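Long-range contacts in hemin ABC transporter, periplasmic hemin-binding protein HutB (Vibrio cholerae, PDB 5KHL), which probably binds hemin in the periplasm and delivers it to an ABC transporter for import: residues Q142-L153 with I176-A185; Q204-R213 with T234-I245. One frame throughout, in Å; residues are numbered along the deposited sequence.

Interaction 1 of 2, residues Q142-L153 with I176-A185; sequences QAKRPEKPKKVL and IGLIGAHNPA
His182 lies against Pro149 and is tied to the chain beside it through its backbone. Pro149 CB sits over one face of the imidazole, 3.9 Å from the ring centroid and off-centre, a CH-pi contact. The same proline turns its CG over a face of the Arg145 guanidinium, whose plane stands 87° from that of the His182 ring. Arg145 gets there with its chain extended from CG to NE, and a water bridges it to the opposite backbone: NH1 donates to the water over 2.8 Å, and the water donates in turn to Ala181 O.

The backbone of His182 grips both neighbours of Lys151. Its N donates to Lys150 O at 2.8 Å, and its O accepts from Val152 N at 2.9 Å; both bonds are nearly straight. This is a single bridge, not a continuing ladder. Beyond it, Val152 splits its two methyls between partners. CG1, anti to the backbone N (chi1 170°), reaches Ile176 CG1 at 3.7 Å, while CG2 packs on Ala181 CB at the same 3.7 Å. Leu269 of helix 256-269 also touches Val152 and Ala181.

Gly180, with positive phi (85°), ends helix 171-178 in a Schellman motif and packs closely beside Arg145. Its carbonyl O meets Pro149 CB at 3.2 Å and accepts a hydrogen bond from the hydroxyl of Tyr270. The arrangement suits the two-lobed periplasmic binding proteins of this family, in which a long helix, here 125-143, leads into the first strand, 152-156, of the second lobe's alpha/beta fold.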
# COMPACT_ATOMS: atom_id res chain seq x y z
N GLN A 142 -17.01 3.02 6.34
CA GLN A 142 -17.30 4.08 7.29
C GLN A 142 -18.68 3.87 7.93
O GLN A 142 -18.86 4.14 9.12
CB GLN A 142 -17.18 5.46 6.61
CG GLN A 142 -15.71 5.88 6.41
CD GLN A 142 -15.50 7.11 5.50
OE1 GLN A 142 -16.33 7.43 4.65
NE2 GLN A 142 -14.38 7.78 5.69
N ALA A 143 -19.62 3.33 7.17
CA ALA A 143 -20.95 3.01 7.70
C ALA A 143 -20.88 2.07 8.90
O ALA A 143 -21.72 2.15 9.79
CB ALA A 143 -21.85 2.41 6.62
N LYS A 144 -19.90 1.17 8.92
CA LYS A 144 -19.81 0.19 10.02
C LYS A 144 -19.03 0.72 11.22
O LYS A 144 -18.77 -0.01 12.16
CB LYS A 144 -19.18 -1.11 9.53
CG LYS A 144 -19.93 -1.86 8.44
CD LYS A 144 -19.20 -3.18 8.13
CE LYS A 144 -19.76 -3.89 6.91
NZ LYS A 144 -20.67 -5.01 7.31
N ARG A 145 -18.63 1.99 11.19
CA ARG A 145 -17.90 2.54 12.32
C ARG A 145 -18.80 2.74 13.52
O ARG A 145 -19.78 3.50 13.45
CB ARG A 145 -17.27 3.86 11.95
CG ARG A 145 -16.98 4.75 13.15
CD ARG A 145 -16.23 5.99 12.74
NE ARG A 145 -15.62 6.66 13.88
CZ ARG A 145 -14.31 6.72 14.09
NH1 ARG A 145 -13.47 6.15 13.23
NH2 ARG A 145 -13.83 7.35 15.15
N PRO A 146 -18.46 2.09 14.65
CA PRO A 146 -19.22 2.24 15.91
C PRO A 146 -18.99 3.58 16.63
O PRO A 146 -18.08 4.34 16.27
CB PRO A 146 -18.71 1.09 16.78
CG PRO A 146 -17.28 0.86 16.29
CD PRO A 146 -17.32 1.16 14.79
N GLU A 147 -19.82 3.83 17.64
CA GLU A 147 -19.69 4.98 18.55
C GLU A 147 -18.50 4.82 19.48
O GLU A 147 -17.89 5.81 19.92
CB GLU A 147 -20.97 5.15 19.38
CG GLU A 147 -22.11 4.21 19.00
CD GLU A 147 -21.88 2.76 19.42
OE1 GLU A 147 -21.31 1.99 18.60
OE2 GLU A 147 -22.28 2.39 20.54
N LYS A 148 -18.20 3.56 19.80
CA LYS A 148 -17.04 3.22 20.62
C LYS A 148 -16.03 2.42 19.81
O LYS A 148 -15.91 1.20 20.00
CB LYS A 148 -17.45 2.41 21.85
CG LYS A 148 -18.95 2.33 22.12
CD LYS A 148 -19.23 2.14 23.62
CE LYS A 148 -20.70 1.83 23.91
NZ LYS A 148 -20.97 1.79 25.38
N PRO A 149 -15.32 3.09 18.89
CA PRO A 149 -14.28 2.42 18.10
C PRO A 149 -13.22 1.72 18.97
O PRO A 149 -12.89 2.19 20.06
CB PRO A 149 -13.64 3.58 17.31
CG PRO A 149 -14.70 4.61 17.22
CD PRO A 149 -15.45 4.51 18.52
N LYS A 150 -12.70 0.59 18.48
CA LYS A 150 -11.62 -0.10 19.18
C LYS A 150 -10.28 0.54 18.86
O LYS A 150 -10.21 1.52 18.12
CB LYS A 150 -11.60 -1.57 18.82
CG LYS A 150 -12.68 -2.39 19.48
CD LYS A 150 -12.76 -3.77 18.87
CE LYS A 150 -13.70 -4.68 19.61
NZ LYS A 150 -13.85 -5.99 18.90
N LYS A 151 -9.21 -0.01 19.41
CA LYS A 151 -7.87 0.53 19.20
C LYS A 151 -7.02 -0.48 18.46
O LYS A 151 -7.00 -1.65 18.82
CB LYS A 151 -7.22 0.93 20.53
CG LYS A 151 -7.87 2.14 21.19
CD LYS A 151 -7.37 2.35 22.60
CE LYS A 151 -8.06 1.43 23.59
NZ LYS A 151 -7.86 1.89 25.01
N VAL A 152 -6.35 -0.02 17.40
CA VAL A 152 -5.59 -0.87 16.49
C VAL A 152 -4.25 -0.22 16.17
O VAL A 152 -4.20 0.95 15.80
CB VAL A 152 -6.36 -1.12 15.15
CG1 VAL A 152 -5.44 -1.80 14.10
CG2 VAL A 152 -7.60 -1.97 15.40
N LEU A 153 -3.17 -0.98 16.33
CA LEU A 153 -1.86 -0.50 15.91
C LEU A 153 -1.33 -1.34 14.78
O LEU A 153 -1.57 -2.56 14.73
CB LEU A 153 -0.85 -0.52 17.06
CG LEU A 153 -0.94 0.47 18.21
CD1 LEU A 153 0.02 0.01 19.30
CD2 LEU A 153 -0.63 1.89 17.77
N ILE A 176 -6.63 1.87 9.26
CA ILE A 176 -7.17 1.78 10.61
C ILE A 176 -8.38 2.73 10.81
O ILE A 176 -9.40 2.35 11.40
CB ILE A 176 -6.07 2.08 11.65
CG1 ILE A 176 -5.08 0.93 11.70
CG2 ILE A 176 -6.66 2.26 13.04
CD1 ILE A 176 -3.78 1.29 12.43
N GLY A 177 -8.27 3.97 10.32
CA GLY A 177 -9.39 4.90 10.37
C GLY A 177 -10.57 4.37 9.57
O GLY A 177 -11.70 4.40 10.04
N LEU A 178 -10.30 3.86 8.37
CA LEU A 178 -11.35 3.35 7.49
C LEU A 178 -12.07 2.13 8.04
O LEU A 178 -13.27 1.96 7.79
CB LEU A 178 -10.79 3.05 6.10
CG LEU A 178 -10.52 4.29 5.25
CD1 LEU A 178 -9.76 3.96 3.98
CD2 LEU A 178 -11.84 4.96 4.89
N ILE A 179 -11.38 1.27 8.78
CA ILE A 179 -12.07 0.14 9.40
C ILE A 179 -12.85 0.61 10.63
O ILE A 179 -13.58 -0.16 11.25
CB ILE A 179 -11.12 -1.00 9.81
CG1 ILE A 179 -10.37 -0.65 11.10
CG2 ILE A 179 -10.21 -1.40 8.63
CD1 ILE A 179 -9.08 -1.41 11.29
N GLY A 180 -12.71 1.89 10.97
CA GLY A 180 -13.46 2.46 12.07
C GLY A 180 -12.80 2.24 13.41
O GLY A 180 -13.48 2.13 14.43
N ALA A 181 -11.48 2.15 13.42
CA ALA A 181 -10.76 2.05 14.68
C ALA A 181 -10.02 3.36 14.98
O ALA A 181 -9.89 4.23 14.12
CB ALA A 181 -9.79 0.87 14.65
N HIS A 182 -9.56 3.49 16.22
CA HIS A 182 -8.56 4.48 16.60
C HIS A 182 -7.15 3.94 16.38
O HIS A 182 -6.84 2.81 16.77
CB HIS A 182 -8.68 4.89 18.07
CG HIS A 182 -10.00 5.49 18.44
ND1 HIS A 182 -10.44 6.69 17.94
CD2 HIS A 182 -10.95 5.06 19.31
CE1 HIS A 182 -11.62 6.97 18.46
NE2 HIS A 182 -11.95 6.01 19.30
N ASN A 183 -6.29 4.75 15.76
CA ASN A 183 -4.86 4.48 15.77
C ASN A 183 -4.22 5.27 16.89
O ASN A 183 -3.91 6.43 16.70
CB ASN A 183 -4.21 4.84 14.45
CG ASN A 183 -2.72 4.59 14.46
OD1 ASN A 183 -2.22 3.85 15.30
ND2 ASN A 183 -2.00 5.22 13.52
N PRO A 184 -3.99 4.63 18.05
CA PRO A 184 -3.49 5.36 19.23
C PRO A 184 -2.17 6.09 18.96
O PRO A 184 -1.85 7.09 19.60
CB PRO A 184 -3.28 4.25 20.28
CG PRO A 184 -3.97 3.03 19.74
CD PRO A 184 -4.00 3.17 18.25
N ALA A 185 -1.42 5.59 17.99
CA ALA A 185 -0.16 6.21 17.62
C ALA A 185 -0.32 7.48 16.77
O ALA A 185 0.62 8.27 16.69
CB ALA A 185 0.72 5.20 16.87
O HOH W 1 -10.70 6.50 13.13

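Interaction 2 of 2, residues Q204-R213 with T234-I245; sequences QPDMVLVSGR and TPAGQNKNIVAI
Met207 runs its CG anti to the backbone N (chi1 177°), then bends at the thioether (chi3 -85°), and this turn lays CE on Val243 CG2 at 3.6 Å. In Val243, CG1 is the methyl anti to the backbone N, and CG2, beside that N, is the one that meets the methionine. The strands carrying them, 207-210 and 242-244, are parallel neighbours at the end of the sheet, joined by a beta-alpha-beta crossover through helices 221-227 and 235-238; the axes of these short segments are inclined at 34°.

Leu209 lies alongside Val243 and points the same way, its CD2 3.8 Å from Val243 CB. Ile245 adds CG2 beside Leu209 CB, and helix 256-269 covers this face through Ile265 and Leu268. On the other face Val210 and Ile242 meet, and both touch Val224 of helix 221-227. Between the strands, Val208 is held twice: its N donates to Asn241 O, and its O takes a nearly straight bond of 2.8 Å from Val243 N. Val243 O then receives Val210 N, more bent.

Ahead of the strands, Pro205 CD packs on Thr234 CG2 at 3.6 Å. Pro205 O accepts from Ala236 N in the first turn of helix 235-238, and Ala236 CB also presses on Val208 CG2 at 3.9 Å. Thr234 is that helix's N-cap: its OG1, which also bonds to Leu231 O, accepts from Gly237 N at 3.1 Å.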
# COMPACT_ATOMS: atom_id res chain seq x y z
N GLN A 204 -2.57 0.42 24.69
CA GLN A 204 -3.48 -0.69 24.90
C GLN A 204 -4.25 -1.19 23.66
O GLN A 204 -5.47 -1.32 23.70
CB GLN A 204 -4.47 -0.31 25.99
CG GLN A 204 -3.87 -0.29 27.38
CD GLN A 204 -3.48 -1.68 27.85
OE1 GLN A 204 -4.33 -2.49 28.23
NE2 GLN A 204 -2.19 -1.97 27.82
N PRO A 205 -3.53 -1.47 22.56
CA PRO A 205 -4.24 -1.89 21.35
C PRO A 205 -5.11 -3.13 21.57
O PRO A 205 -4.73 -4.03 22.32
CB PRO A 205 -3.10 -2.22 20.37
CG PRO A 205 -1.95 -2.59 21.26
CD PRO A 205 -2.07 -1.67 22.44
N ASP A 206 -6.28 -3.15 20.94
CA ASP A 206 -7.15 -4.32 20.94
C ASP A 206 -6.72 -5.29 19.85
O ASP A 206 -6.89 -6.51 19.95
CB ASP A 206 -8.60 -3.91 20.74
CG ASP A 206 -9.08 -2.94 21.81
OD1 ASP A 206 -9.16 -3.35 22.98
OD2 ASP A 206 -9.38 -1.77 21.47
N MET A 207 -6.14 -4.72 18.80
CA MET A 207 -5.66 -5.53 17.70
C MET A 207 -4.35 -4.99 17.18
O MET A 207 -4.17 -3.78 17.00
CB MET A 207 -6.70 -5.57 16.57
CG MET A 207 -6.24 -6.36 15.35
SD MET A 207 -7.37 -6.22 13.94
CE MET A 207 -8.55 -7.51 14.34
N VAL A 208 -3.42 -5.88 16.90
CA VAL A 208 -2.20 -5.45 16.26
C VAL A 208 -2.15 -6.02 14.84
O VAL A 208 -2.43 -7.20 14.61
CB VAL A 208 -0.98 -5.86 17.09
CG1 VAL A 208 0.32 -5.65 16.32
CG2 VAL A 208 -0.98 -5.10 18.41
N LEU A 209 -1.84 -5.15 13.87
CA LEU A 209 -1.61 -5.58 12.49
C LEU A 209 -0.10 -5.66 12.23
O LEU A 209 0.66 -4.82 12.74
CB LEU A 209 -2.27 -4.61 11.51
CG LEU A 209 -3.77 -4.34 11.69
CD1 LEU A 209 -4.28 -3.34 10.64
CD2 LEU A 209 -4.57 -5.65 11.65
N VAL A 210 0.35 -6.63 11.43
CA VAL A 210 1.80 -6.81 11.28
C VAL A 210 2.34 -6.69 9.87
O VAL A 210 1.76 -7.21 8.92
CB VAL A 210 2.26 -8.15 11.86
CG1 VAL A 210 3.44 -8.70 11.08
CG2 VAL A 210 2.64 -7.97 13.32
N SER A 211 3.48 -5.99 9.80
CA SER A 211 4.27 -5.63 8.60
C SER A 211 4.19 -6.57 7.41
O SER A 211 5.22 -7.02 6.88
CB SER A 211 5.74 -5.47 9.01
OG SER A 211 5.99 -5.99 10.31
N GLY A 212 2.98 -6.82 6.95
CA GLY A 212 2.77 -7.78 5.89
C GLY A 212 2.32 -9.09 6.50
O GLY A 212 2.64 -9.40 7.64
N ARG A 213 1.55 -9.86 5.73
CA ARG A 213 1.32 -11.26 6.03
C ARG A 213 2.67 -11.97 5.95
O ARG A 213 2.89 -13.03 6.53
CB ARG A 213 0.30 -11.87 5.06
CG ARG A 213 0.25 -11.17 3.70
CD ARG A 213 -0.44 -12.02 2.63
NE ARG A 213 0.40 -12.70 1.62
CZ ARG A 213 1.73 -12.82 1.57
NH1 ARG A 213 2.28 -13.49 0.56
NH2 ARG A 213 2.54 -12.30 2.48
N THR A 234 -1.31 -5.98 26.76
CA THR A 234 -2.34 -5.32 25.97
C THR A 234 -3.43 -6.34 25.68
O THR A 234 -3.16 -7.54 25.70
CB THR A 234 -1.80 -4.77 24.66
OG1 THR A 234 -1.34 -5.85 23.84
CG2 THR A 234 -0.65 -3.83 24.92
N PRO A 235 -4.67 -5.88 25.45
CA PRO A 235 -5.76 -6.78 25.04
C PRO A 235 -5.40 -7.61 23.82
O PRO A 235 -5.62 -8.83 23.82
CB PRO A 235 -6.90 -5.82 24.72
CG PRO A 235 -6.68 -4.69 25.64
CD PRO A 235 -5.18 -4.52 25.71
N ALA A 236 -4.84 -6.96 22.81
CA ALA A 236 -4.41 -7.66 21.61
C ALA A 236 -3.48 -8.82 21.96
O ALA A 236 -3.66 -9.94 21.49
CB ALA A 236 -3.72 -6.68 20.66
N GLY A 237 -2.50 -8.57 22.82
CA GLY A 237 -1.57 -9.61 23.19
C GLY A 237 -2.21 -10.72 24.00
O GLY A 237 -2.00 -11.90 23.72
N GLN A 238 -2.99 -10.35 25.01
CA GLN A 238 -3.57 -11.34 25.92
C GLN A 238 -4.71 -12.11 25.23
O GLN A 238 -5.15 -13.16 25.71
CB GLN A 238 -4.03 -10.69 27.24
CG GLN A 238 -5.08 -9.58 27.09
CD GLN A 238 -5.13 -8.63 28.29
OE1 GLN A 238 -4.14 -8.43 29.00
NE2 GLN A 238 -6.29 -8.02 28.50
N ASN A 239 -5.16 -11.62 24.07
CA ASN A 239 -6.12 -12.36 23.25
C ASN A 239 -5.50 -12.90 21.95
O ASN A 239 -6.22 -13.45 21.11
CB ASN A 239 -7.33 -11.48 22.90
CG ASN A 239 -8.20 -11.18 24.11
OD1 ASN A 239 -8.58 -10.03 24.34
ND2 ASN A 239 -8.53 -12.21 24.90
N LYS A 240 -4.19 -12.77 21.80
CA LYS A 240 -3.47 -13.16 20.58
C LYS A 240 -4.19 -12.63 19.34
O LYS A 240 -4.30 -13.30 18.31
CB LYS A 240 -3.32 -14.69 20.50
CG LYS A 240 -2.67 -15.35 21.72
CD LYS A 240 -2.81 -16.87 21.64
CE LYS A 240 -2.40 -17.56 22.93
NZ LYS A 240 -0.93 -17.56 23.13
N ASN A 241 -4.71 -11.41 19.45
CA ASN A 241 -5.46 -10.83 18.36
C ASN A 241 -4.50 -10.09 17.42
O ASN A 241 -4.59 -8.89 17.21
CB ASN A 241 -6.56 -9.92 18.91
CG ASN A 241 -7.57 -9.51 17.86
OD1 ASN A 241 -8.18 -8.46 17.95
ND2 ASN A 241 -7.74 -10.35 16.84
N ILE A 242 -3.56 -10.86 16.87
CA ILE A 242 -2.50 -10.37 15.99
C ILE A 242 -2.77 -10.80 14.54
O ILE A 242 -2.71 -11.98 14.22
CB ILE A 242 -1.12 -10.88 16.46
CG1 ILE A 242 -0.76 -10.21 17.78
CG2 ILE A 242 -0.04 -10.59 15.41
CD1 ILE A 242 0.11 -11.05 18.65
N VAL A 243 -3.06 -9.82 13.69
CA VAL A 243 -3.68 -10.07 12.38
C VAL A 243 -2.81 -9.63 11.20
O VAL A 243 -2.22 -8.54 11.21
CB VAL A 243 -5.05 -9.36 12.31
CG1 VAL A 243 -5.70 -9.58 10.97
CG2 VAL A 243 -5.96 -9.86 13.43
N ALA A 244 -2.74 -10.47 10.18
CA ALA A 244 -1.88 -10.20 9.03
C ALA A 244 -2.57 -9.33 8.01
O ALA A 244 -3.73 -9.57 7.66
CB ALA A 244 -1.42 -11.52 8.40
N ILE A 245 -1.86 -8.33 7.52
CA ILE A 245 -2.37 -7.48 6.46
C ILE A 245 -1.40 -7.54 5.27
O ILE A 245 -0.20 -7.45 5.44
CB ILE A 245 -2.61 -6.01 6.96
CG1 ILE A 245 -3.25 -5.16 5.88
CG2 ILE A 245 -1.31 -5.36 7.46
CD1 ILE A 245 -3.67 -3.77 6.37

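The two interactions, their centres about 14 Å apart, meet in one mixed sheet. Strand 207-210 has strand 152-156, from interaction 1, along one edge and strand 242-244, its partner in interaction 2, along the other. Probable hydrogen bonds join them: Asp206 N to Lys151 O and Leu209 N to Leu153 O, each 2.7 Å. Asp206 also takes Lys151 N on its OD2, and Val152 CG1 packs against Met207 O at 3.7 Å. Helix 256-269 is common to both. Both centres lie about 19 Å from the centre of the chain, on the same side of it; in relatives of this family the ligand is held in the cleft between the lobes, and the hemin probably is here too.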